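Local coordinates for protein CT_858 (Chlamydia trachomatis, PDB 3DOR) that is a secreted chlamydial protease, also called CPAF, that probably cleaves proteins as a serine-type endopeptidase, at residues C58-A63 with G158-S163; F78-S83 with V187-G192; I265-W270 with I280-D285; S290-F295 with S328-A333. All coordinates share one frame; numbering follows the deposited sequence.

Contact 1 of 4, residues C58-A63 with G158-S163; sequences CQQVLA and GHKVPS
With CG turned anti to its own carbonyl carbon in both residues (chi1 -75° in Gln60, -71° in Lys160), the side chains of Gln60 and Lys160 leave the backbone on courses that meet at about a right angle. Both run on extended beyond CG, and the amide of Gln60 lies across the lysine methylenes: Gln60 CD rests 3.7 Å from Lys160 CG, and Gln60 OE1 is equally close to Lys160 CE. The lysine thus contributes its aliphatic shaft here. Nearer the helix, Gln60 CG sits 3.2 Å from Gly158 O, a close carbon-to-oxygen approach.

No direct hydrogen bond joins the two segments. A water does it instead, accepting from Gln60 NE2 at 2.7 Å and donating to His159 O at 2.6 Å, consistent with NE2, not OE1, being turned toward the water. The parts joined are helix 55-67 and the loop between strands 152-154 and 165-171 of the PDZ domain. Gly158 has a positive phi (86°), a conformation suited to glycine, and its bare CA comes within 4.6 Å of Gln60 CA. The methyl of Ala63, one helical turn further on, faces the same glycine, with Ala63 CB 4.0 Å from Gly158 CA.

Elsewhere on the helix, Cys58 and Val61 pack against helix 36-48, Leu62 reaches Leu11 of helix 2-20, and Gln59 NE2 is hydrogen-bonded to Thr505 O. Further along the loop, Val161 and Pro162 lie on Tyr186 and Trp184 of strand 177-187.

Contact 2 of 4, residues F78-S83 with V187-G192; sequences FFAIES and VPEGVG
Glu189 OE2 takes two sound hydrogen bonds from the backbone, one from each segment. Ile81 N reaches it on the syn side at 3.0 Å in a nearly straight bond (167° at the hydrogen), while Val191 N, also 3.0 Å from Glu189 OE2, is taken on the anti lone pair of that oxygen; Gly190 N adds a weak third bond. The other oxygen is approached differently: Glu82 N lies 3.0 Å from Glu189 OE1 but well above the carboxylate plane. A bend at chi2 (53°) folds the glutamate back over its own chain, which is how one carboxylate can serve amides on both sides. The example shows a carboxylate acting as acceptor for several backbone amides of two loops. A water donates to Glu189 OE1 at 2.6 Å and to Glu82 OE1 as well, and may ease the like charges of the two acids.

Beside this, Ser83 and Val187 form an antiparallel hydrogen-bonded pair, with Ser83 N to Val187 O at 3.0 Å and Val187 N to Ser83 O at 2.9 Å. Ile81 brings CG1 to 3.4 Å from Gly190 N. Both methyls of Val191 lie near Phe79 O, Val191 CG2 being 3.6 Å from Phe79 O.

The pair lies where strands 83-92 and 177-187 of the PDZ sheet are paired, with the two loops staying side by side beyond it. Phe78 packs on Gln59 and Ala63 of helix 55-67, Phe79 on Lys508 of strand 507-518, and Gly192 O is hydrogen-bonded to Trp426 NE1 of the second subunit.

Contact 3 of 4, residues I265-W270 with I280-D285; sequences IGPVIW and ISSVTD
Backbone bonds hold Ile269 and Trp270 to Ile280. Ile280 O accepts from Ile269 N at 2.7 Å and, weakly, from Trp270 N at 3.3 Å, while Ile280 N returns a bond to Trp270 O at 2.8 Å. Two residues opposite one make this a classic beta bulge, a standard device for bending a strand, and the chain does turn a corner at Ile269. The strands involved, 268-271 and 278-284, form a beta hairpin whose first arm is the outermost strand of the mixed sheet at this end.

Side-chain polar contact comes from Ser281. Its chi1 of -65° places OG toward segment 265-270, where it donates to Gly266 O at 3.1 Å from far above the carbonyl plane (67° out of it). On the next residue, Ser282 OG meets the proline ring, 3.2 Å from Pro267 CG.

Apolar contacts run along both ends. Ile280 spreads its branches, CG1 lying 3.7 Å from Trp270 CE3 at an oblique angle to the indole and CG2 3.8 Å from Ile269 CG1. At the other end, Ile265 CD1 touches Val283 CG2 at 4.0 Å, beside helix 549-564, whose Lys556 NZ binds Ile265 O.

Contact 4 of 4, residues S290-F295 with S328-A333; sequences SHKVGF and SSNTEA
Asn330 meets Lys292 first: the lysine bends at chi3 (-63°) so that Lys292 CE lies 3.2 Å from Asn330 O. A water accepts weakly from Lys292 NZ and donates to Asn330 OD1, while Asn330 ND2 is held by Val326 O of helix 316-330. Thr331 follows, its OG1 beside the backbone at Val293 and Gly294, 3.4 Å from Val293 C.

Glu332 makes three of the polar links. Its backbone N donates to Lys292 O at 2.9 Å, and its extended side chain reaches out to the strand. Glu332 OE1 is met on the syn side by His291 ND1 at 2.8 Å, at the ring edge, with ring and carboxylate planes 65° apart. The other oxygen, Glu332 OE2, accepts from Lys292 N at 3.2 Å, approached from above its plane. Each oxygen therefore has its own partner, which should limit the rotation of the carboxylate.

Ala333 then receives Gly294 N on its O at 3.0 Å, and Val293 CG1 lies 3.6 Å from the same Ala333 O. Here strand 290-297, helix 316-330 and strand 333-337 build a beta-alpha-beta unit, the crossover joining parallel neighbours.

With ND1 of His291 donating to Glu332, the ring is either the ND1-H tautomer or doubly protonated, and the nearby carboxylate would probably favour the charged form.

The four contacts form two pairs. Contacts 1 and 2 have centres about 11 Å apart and their segments alternate along the chain; they touch where Phe78 CE1 lies 3.7 Å from Gly158 N and where Val161 lies against Glu82 and Ser83, so helix 55-67 and the PDZ region are packed together here. Contacts 3 and 4, centres about 8 Å apart, meet across neighbouring strands 278-284 and 290-297, with a probable hydrogen bond from Val283 N to His291 O at 2.7 Å. The pairs lie about 50 Å apart by centres. A sulfate, probably from the crystallisation liquor, sits about 6 Å from the side chain of His291 in contact 4.

Contact 1 of 4, residues C58-A63 with G158-S163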
# COMPACT_ATOMS: atom_id res chain seq x y z
N CYS B 58 24.08 9.53 5.21
CA CYS B 58 23.42 9.60 3.91
C CYS B 58 21.92 9.85 4.08
O CYS B 58 21.30 10.50 3.24
CB CYS B 58 23.66 8.30 3.13
SG CYS B 58 25.38 8.02 2.67
N GLN B 59 21.34 9.33 5.15
CA GLN B 59 19.92 9.52 5.39
C GLN B 59 19.67 11.01 5.64
O GLN B 59 18.71 11.59 5.14
CB GLN B 59 19.47 8.69 6.60
CG GLN B 59 19.69 7.20 6.41
CD GLN B 59 19.12 6.37 7.55
OE1 GLN B 59 19.19 6.76 8.71
NE2 GLN B 59 18.57 5.21 7.21
N GLN B 60 20.56 11.62 6.42
CA GLN B 60 20.49 13.05 6.72
C GLN B 60 20.58 13.84 5.43
O GLN B 60 19.85 14.82 5.24
CB GLN B 60 21.64 13.45 7.65
CG GLN B 60 21.46 13.02 9.08
CD GLN B 60 22.78 12.83 9.79
OE1 GLN B 60 23.77 13.49 9.48
NE2 GLN B 60 22.81 11.92 10.76
N VAL B 61 21.47 13.44 4.54
CA VAL B 61 21.63 14.15 3.28
C VAL B 61 20.38 14.08 2.41
O VAL B 61 19.98 15.08 1.81
CB VAL B 61 22.82 13.61 2.47
CG1 VAL B 61 22.87 14.28 1.10
CG2 VAL B 61 24.11 13.88 3.22
N LEU B 62 19.77 12.90 2.34
CA LEU B 62 18.56 12.73 1.54
C LEU B 62 17.41 13.50 2.17
O LEU B 62 16.61 14.13 1.48
CB LEU B 62 18.21 11.24 1.42
CG LEU B 62 19.24 10.37 0.69
CD1 LEU B 62 18.73 8.94 0.56
CD2 LEU B 62 19.50 10.94 -0.69
N ALA B 63 17.33 13.44 3.50
CA ALA B 63 16.28 14.14 4.23
C ALA B 63 16.41 15.65 4.05
O ALA B 63 15.40 16.35 3.95
CB ALA B 63 16.36 13.77 5.71
N GLY B 158 15.51 11.57 9.81
CA GLY B 158 16.76 12.08 9.27
C GLY B 158 17.46 13.09 10.17
O GLY B 158 18.37 13.80 9.71
N HIS B 159 17.05 13.16 11.43
CA HIS B 159 17.68 14.08 12.37
C HIS B 159 18.96 13.47 12.92
O HIS B 159 19.09 12.25 12.99
CB HIS B 159 16.80 14.36 13.61
CG HIS B 159 15.44 14.89 13.30
ND1 HIS B 159 15.14 15.56 12.13
CD2 HIS B 159 14.31 14.89 14.04
CE1 HIS B 159 13.88 15.96 12.17
NE2 HIS B 159 13.35 15.56 13.32
N LYS B 160 19.90 14.32 13.32
CA LYS B 160 21.11 13.83 13.97
C LYS B 160 20.57 13.68 15.38
O LYS B 160 19.91 14.59 15.88
CB LYS B 160 22.20 14.90 13.97
CG LYS B 160 22.82 15.19 12.62
CD LYS B 160 23.92 16.24 12.77
CE LYS B 160 24.66 16.47 11.47
NZ LYS B 160 25.62 17.61 11.60
N VAL B 161 20.83 12.56 16.03
CA VAL B 161 20.32 12.36 17.38
C VAL B 161 21.35 12.61 18.47
O VAL B 161 22.39 11.95 18.52
CB VAL B 161 19.75 10.94 17.56
CG1 VAL B 161 19.18 10.77 18.96
CG2 VAL B 161 18.68 10.66 16.52
N PRO B 162 21.08 13.57 19.38
CA PRO B 162 22.00 13.89 20.48
C PRO B 162 21.72 12.94 21.64
O PRO B 162 20.78 12.15 21.59
CB PRO B 162 21.62 15.32 20.82
CG PRO B 162 20.12 15.30 20.64
CD PRO B 162 19.97 14.54 19.32
N SER B 163 22.53 13.04 22.69
CA SER B 163 22.37 12.20 23.87
C SER B 163 23.17 12.83 24.99
O SER B 163 23.92 13.78 24.77
CB SER B 163 22.90 10.79 23.62
OG SER B 163 24.30 10.81 23.41
O HOH W 1 20.66 10.52 11.74

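Contact 2 of 4, residues F78-S83 with V187-G192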
# COMPACT_ATOMS: atom_id res chain seq x y z
N PHE B 78 12.81 7.02 7.63
CA PHE B 78 13.74 5.90 7.46
C PHE B 78 13.50 4.75 8.42
O PHE B 78 12.91 4.94 9.49
CB PHE B 78 15.18 6.40 7.61
CG PHE B 78 15.50 7.61 6.77
CD1 PHE B 78 15.21 8.88 7.25
CD2 PHE B 78 16.06 7.47 5.51
CE1 PHE B 78 15.48 10.02 6.47
CE2 PHE B 78 16.34 8.59 4.72
CZ PHE B 78 16.04 9.87 5.20
N PHE B 79 13.97 3.56 8.04
CA PHE B 79 13.84 2.39 8.91
C PHE B 79 14.96 2.53 9.94
O PHE B 79 16.01 1.90 9.80
CB PHE B 79 14.04 1.08 8.12
CG PHE B 79 12.91 0.73 7.19
CD1 PHE B 79 13.07 0.82 5.81
CD2 PHE B 79 11.68 0.30 7.70
CE1 PHE B 79 12.03 0.48 4.94
CE2 PHE B 79 10.63 -0.05 6.85
CZ PHE B 79 10.81 0.04 5.46
N ALA B 80 14.74 3.37 10.95
CA ALA B 80 15.71 3.62 12.01
C ALA B 80 14.96 4.00 13.27
O ALA B 80 13.95 4.69 13.20
CB ALA B 80 16.64 4.76 11.59
N ILE B 81 15.45 3.57 14.43
CA ILE B 81 14.76 3.87 15.68
C ILE B 81 15.46 4.81 16.65
O ILE B 81 14.85 5.25 17.62
CB ILE B 81 14.41 2.59 16.45
CG1 ILE B 81 15.68 1.87 16.89
CG2 ILE B 81 13.55 1.68 15.59
CD1 ILE B 81 15.42 0.60 17.66
N GLU B 82 16.73 5.11 16.40
CA GLU B 82 17.46 6.01 17.29
C GLU B 82 16.68 7.31 17.52
O GLU B 82 16.17 7.90 16.57
CB GLU B 82 18.83 6.34 16.72
CG GLU B 82 19.62 7.30 17.58
CD GLU B 82 20.98 7.59 17.00
OE1 GLU B 82 21.06 7.83 15.78
OE2 GLU B 82 21.96 7.59 17.77
N SER B 83 16.58 7.74 18.77
CA SER B 83 15.86 8.97 19.07
C SER B 83 16.26 9.60 20.40
O SER B 83 16.82 8.93 21.28
CB SER B 83 14.35 8.71 19.08
OG SER B 83 13.98 7.96 20.22
N VAL B 187 17.29 6.56 22.87
CA VAL B 187 17.00 5.22 22.39
C VAL B 187 18.07 4.95 21.33
O VAL B 187 18.12 5.64 20.31
CB VAL B 187 15.58 5.12 21.75
CG1 VAL B 187 15.41 3.78 21.05
CG2 VAL B 187 14.51 5.28 22.82
N PRO B 188 18.96 3.97 21.58
CA PRO B 188 20.01 3.66 20.61
C PRO B 188 19.46 3.05 19.32
O PRO B 188 18.33 2.57 19.29
CB PRO B 188 20.92 2.70 21.37
CG PRO B 188 19.96 1.99 22.28
CD PRO B 188 19.06 3.11 22.77
N GLU B 189 20.26 3.08 18.27
CA GLU B 189 19.84 2.52 16.99
C GLU B 189 19.82 1.00 17.03
O GLU B 189 20.75 0.38 17.55
CB GLU B 189 20.78 2.99 15.87
CG GLU B 189 20.30 2.56 14.49
CD GLU B 189 18.86 2.97 14.23
OE1 GLU B 189 18.60 4.19 14.20
OE2 GLU B 189 18.00 2.08 14.06
N GLY B 190 18.76 0.42 16.50
CA GLY B 190 18.63 -1.03 16.50
C GLY B 190 18.87 -1.60 15.11
O GLY B 190 18.91 -2.81 14.92
N VAL B 191 19.01 -0.71 14.14
CA VAL B 191 19.25 -1.13 12.76
C VAL B 191 20.69 -0.80 12.44
O VAL B 191 21.03 0.36 12.20
CB VAL B 191 18.30 -0.38 11.78
CG1 VAL B 191 18.75 -0.60 10.34
CG2 VAL B 191 16.87 -0.86 11.98
N GLY B 192 21.54 -1.83 12.45
CA GLY B 192 22.95 -1.66 12.18
C GLY B 192 23.27 -0.87 10.93
O GLY B 192 22.79 -1.19 9.84
O HOH W 2 20.49 5.82 13.56

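Contact 3 of 4, residues I265-W270 with I280-D285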
# COMPACT_ATOMS: atom_id res chain seq x y z
N ILE B 265 -14.78 28.97 27.31
CA ILE B 265 -15.01 30.39 27.10
C ILE B 265 -15.97 31.03 28.11
O ILE B 265 -16.05 32.25 28.22
CB ILE B 265 -15.54 30.64 25.67
CG1 ILE B 265 -16.90 29.94 25.48
CG2 ILE B 265 -14.52 30.11 24.65
CD1 ILE B 265 -17.51 30.09 24.10
N GLY B 266 -16.69 30.20 28.86
CA GLY B 266 -17.61 30.73 29.84
C GLY B 266 -18.31 29.60 30.57
O GLY B 266 -18.01 28.43 30.33
N PRO B 267 -19.25 29.92 31.48
CA PRO B 267 -19.97 28.87 32.21
C PRO B 267 -20.72 27.96 31.24
O PRO B 267 -21.53 28.42 30.44
CB PRO B 267 -20.89 29.66 33.14
CG PRO B 267 -21.09 30.95 32.43
CD PRO B 267 -19.71 31.25 31.91
N VAL B 268 -20.42 26.67 31.32
CA VAL B 268 -21.03 25.68 30.46
C VAL B 268 -22.49 25.38 30.78
O VAL B 268 -22.84 25.07 31.91
CB VAL B 268 -20.24 24.36 30.53
CG1 VAL B 268 -20.90 23.30 29.67
CG2 VAL B 268 -18.81 24.61 30.06
N ILE B 269 -23.35 25.47 29.76
CA ILE B 269 -24.75 25.18 29.96
C ILE B 269 -25.03 23.77 29.41
O ILE B 269 -26.00 23.12 29.80
CB ILE B 269 -25.66 26.25 29.26
CG1 ILE B 269 -26.21 25.73 27.94
CG2 ILE B 269 -24.89 27.54 29.05
CD1 ILE B 269 -27.51 24.98 28.11
N TRP B 270 -24.17 23.31 28.50
CA TRP B 270 -24.29 21.97 27.91
C TRP B 270 -22.94 21.46 27.42
O TRP B 270 -22.13 22.21 26.87
CB TRP B 270 -25.25 21.97 26.72
CG TRP B 270 -25.35 20.62 26.06
CD1 TRP B 270 -26.03 19.52 26.52
CD2 TRP B 270 -24.74 20.21 24.83
NE1 TRP B 270 -25.88 18.46 25.66
CE2 TRP B 270 -25.09 18.85 24.61
CE3 TRP B 270 -23.92 20.85 23.89
CZ2 TRP B 270 -24.66 18.13 23.49
CZ3 TRP B 270 -23.49 20.14 22.78
CH2 TRP B 270 -23.86 18.79 22.59
N ILE B 280 -21.72 24.30 25.04
CA ILE B 280 -22.41 25.56 24.88
C ILE B 280 -22.17 26.33 26.16
O ILE B 280 -22.31 25.77 27.24
CB ILE B 280 -23.93 25.36 24.72
CG1 ILE B 280 -24.23 24.54 23.46
CG2 ILE B 280 -24.62 26.70 24.63
CD1 ILE B 280 -25.73 24.33 23.22
N SER B 281 -21.77 27.59 26.04
CA SER B 281 -21.53 28.46 27.19
C SER B 281 -22.23 29.78 26.92
O SER B 281 -22.74 30.00 25.83
CB SER B 281 -20.04 28.73 27.39
OG SER B 281 -19.33 27.55 27.71
N SER B 282 -22.25 30.66 27.91
CA SER B 282 -22.85 31.97 27.75
C SER B 282 -21.74 33.00 27.61
O SER B 282 -20.80 33.02 28.41
CB SER B 282 -23.72 32.32 28.95
OG SER B 282 -22.98 32.17 30.15
N VAL B 283 -21.83 33.83 26.57
CA VAL B 283 -20.85 34.88 26.32
C VAL B 283 -21.54 36.22 26.54
O VAL B 283 -22.63 36.45 26.02
CB VAL B 283 -20.33 34.80 24.87
CG1 VAL B 283 -19.43 35.99 24.57
CG2 VAL B 283 -19.55 33.50 24.67
N THR B 284 -20.92 37.11 27.32
CA THR B 284 -21.54 38.40 27.59
C THR B 284 -20.77 39.55 26.96
O THR B 284 -19.54 39.56 26.96
CB THR B 284 -21.66 38.64 29.09
OG1 THR B 284 -20.36 38.85 29.65
CG2 THR B 284 -22.28 37.44 29.77
N ASP B 285 -21.49 40.53 26.42
CA ASP B 285 -20.85 41.68 25.78
C ASP B 285 -20.49 42.76 26.80
O ASP B 285 -20.65 42.57 28.00
CB ASP B 285 -21.74 42.24 24.67
CG ASP B 285 -23.00 42.90 25.19
OD1 ASP B 285 -23.89 43.17 24.35
OD2 ASP B 285 -23.11 43.18 26.40

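Contact 4 of 4, residues S290-F295 with S328-A333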
# COMPACT_ATOMS: atom_id res chain seq x y z
N SER B 290 -26.07 38.80 27.70
CA SER B 290 -25.57 37.44 27.47
C SER B 290 -26.14 36.75 26.25
O SER B 290 -27.32 36.89 25.93
CB SER B 290 -25.81 36.56 28.69
OG SER B 290 -25.07 37.05 29.80
N HIS B 291 -25.29 35.96 25.60
CA HIS B 291 -25.63 35.21 24.40
C HIS B 291 -25.18 33.76 24.58
O HIS B 291 -24.15 33.51 25.20
CB HIS B 291 -24.88 35.78 23.19
CG HIS B 291 -25.22 37.20 22.87
ND1 HIS B 291 -26.41 37.56 22.27
CD2 HIS B 291 -24.53 38.35 23.05
CE1 HIS B 291 -26.43 38.87 22.09
NE2 HIS B 291 -25.30 39.37 22.56
N LYS B 292 -25.94 32.82 24.04
CA LYS B 292 -25.55 31.42 24.13
C LYS B 292 -24.68 31.14 22.92
O LYS B 292 -25.06 31.42 21.79
CB LYS B 292 -26.78 30.50 24.14
CG LYS B 292 -27.75 30.80 25.27
CD LYS B 292 -28.54 29.56 25.68
CE LYS B 292 -29.43 29.06 24.57
NZ LYS B 292 -30.13 27.80 24.95
N VAL B 293 -23.49 30.60 23.16
CA VAL B 293 -22.58 30.33 22.06
C VAL B 293 -22.02 28.92 22.09
O VAL B 293 -21.63 28.42 23.14
CB VAL B 293 -21.41 31.35 22.07
CG1 VAL B 293 -20.42 31.03 20.95
CG2 VAL B 293 -21.96 32.77 21.92
N GLY B 294 -21.98 28.28 20.93
CA GLY B 294 -21.44 26.95 20.87
C GLY B 294 -19.94 26.97 20.64
O GLY B 294 -19.40 27.93 20.06
N PHE B 295 -19.26 25.94 21.14
CA PHE B 295 -17.82 25.78 20.97
C PHE B 295 -17.60 24.35 20.51
O PHE B 295 -18.09 23.39 21.12
CB PHE B 295 -17.05 26.02 22.26
CG PHE B 295 -15.55 25.79 22.12
CD1 PHE B 295 -14.70 26.84 21.77
CD2 PHE B 295 -15.01 24.52 22.28
CE1 PHE B 295 -13.33 26.62 21.59
CE2 PHE B 295 -13.64 24.29 22.09
CZ PHE B 295 -12.80 25.34 21.75
N SER B 328 -27.77 24.21 16.31
CA SER B 328 -28.76 24.94 15.52
C SER B 328 -29.98 25.38 16.31
O SER B 328 -30.60 26.39 15.99
CB SER B 328 -29.22 24.11 14.32
OG SER B 328 -28.16 23.91 13.41
N SER B 329 -30.33 24.64 17.36
CA SER B 329 -31.51 24.97 18.14
C SER B 329 -31.24 25.54 19.53
O SER B 329 -32.17 25.89 20.25
CB SER B 329 -32.40 23.73 18.29
OG SER B 329 -32.90 23.31 17.03
N ASN B 330 -29.98 25.63 19.92
CA ASN B 330 -29.68 26.10 21.27
C ASN B 330 -28.53 27.08 21.32
O ASN B 330 -27.90 27.24 22.36
CB ASN B 330 -29.35 24.91 22.14
CG ASN B 330 -30.50 23.95 22.26
OD1 ASN B 330 -31.39 24.14 23.09
ND2 ASN B 330 -30.52 22.93 21.41
N THR B 331 -28.30 27.77 20.21
CA THR B 331 -27.17 28.66 20.15
C THR B 331 -27.42 29.85 19.21
O THR B 331 -28.31 29.80 18.36
CB THR B 331 -25.98 27.76 19.70
OG1 THR B 331 -24.92 27.82 20.66
CG2 THR B 331 -25.52 28.12 18.34
N GLU B 332 -26.65 30.92 19.38
CA GLU B 332 -26.78 32.11 18.52
C GLU B 332 -25.58 32.25 17.57
O GLU B 332 -25.65 32.95 16.57
CB GLU B 332 -26.87 33.39 19.37
CG GLU B 332 -28.14 33.55 20.19
CD GLU B 332 -28.06 34.71 21.18
OE1 GLU B 332 -27.96 35.87 20.74
OE2 GLU B 332 -28.09 34.45 22.40
N ALA B 333 -24.47 31.62 17.91
CA ALA B 333 -23.27 31.66 17.08
C ALA B 333 -22.44 30.45 17.46
O ALA B 333 -22.72 29.81 18.48
CB ALA B 333 -22.48 32.95 17.33
O HOH W 3 -30.16 24.87 25.75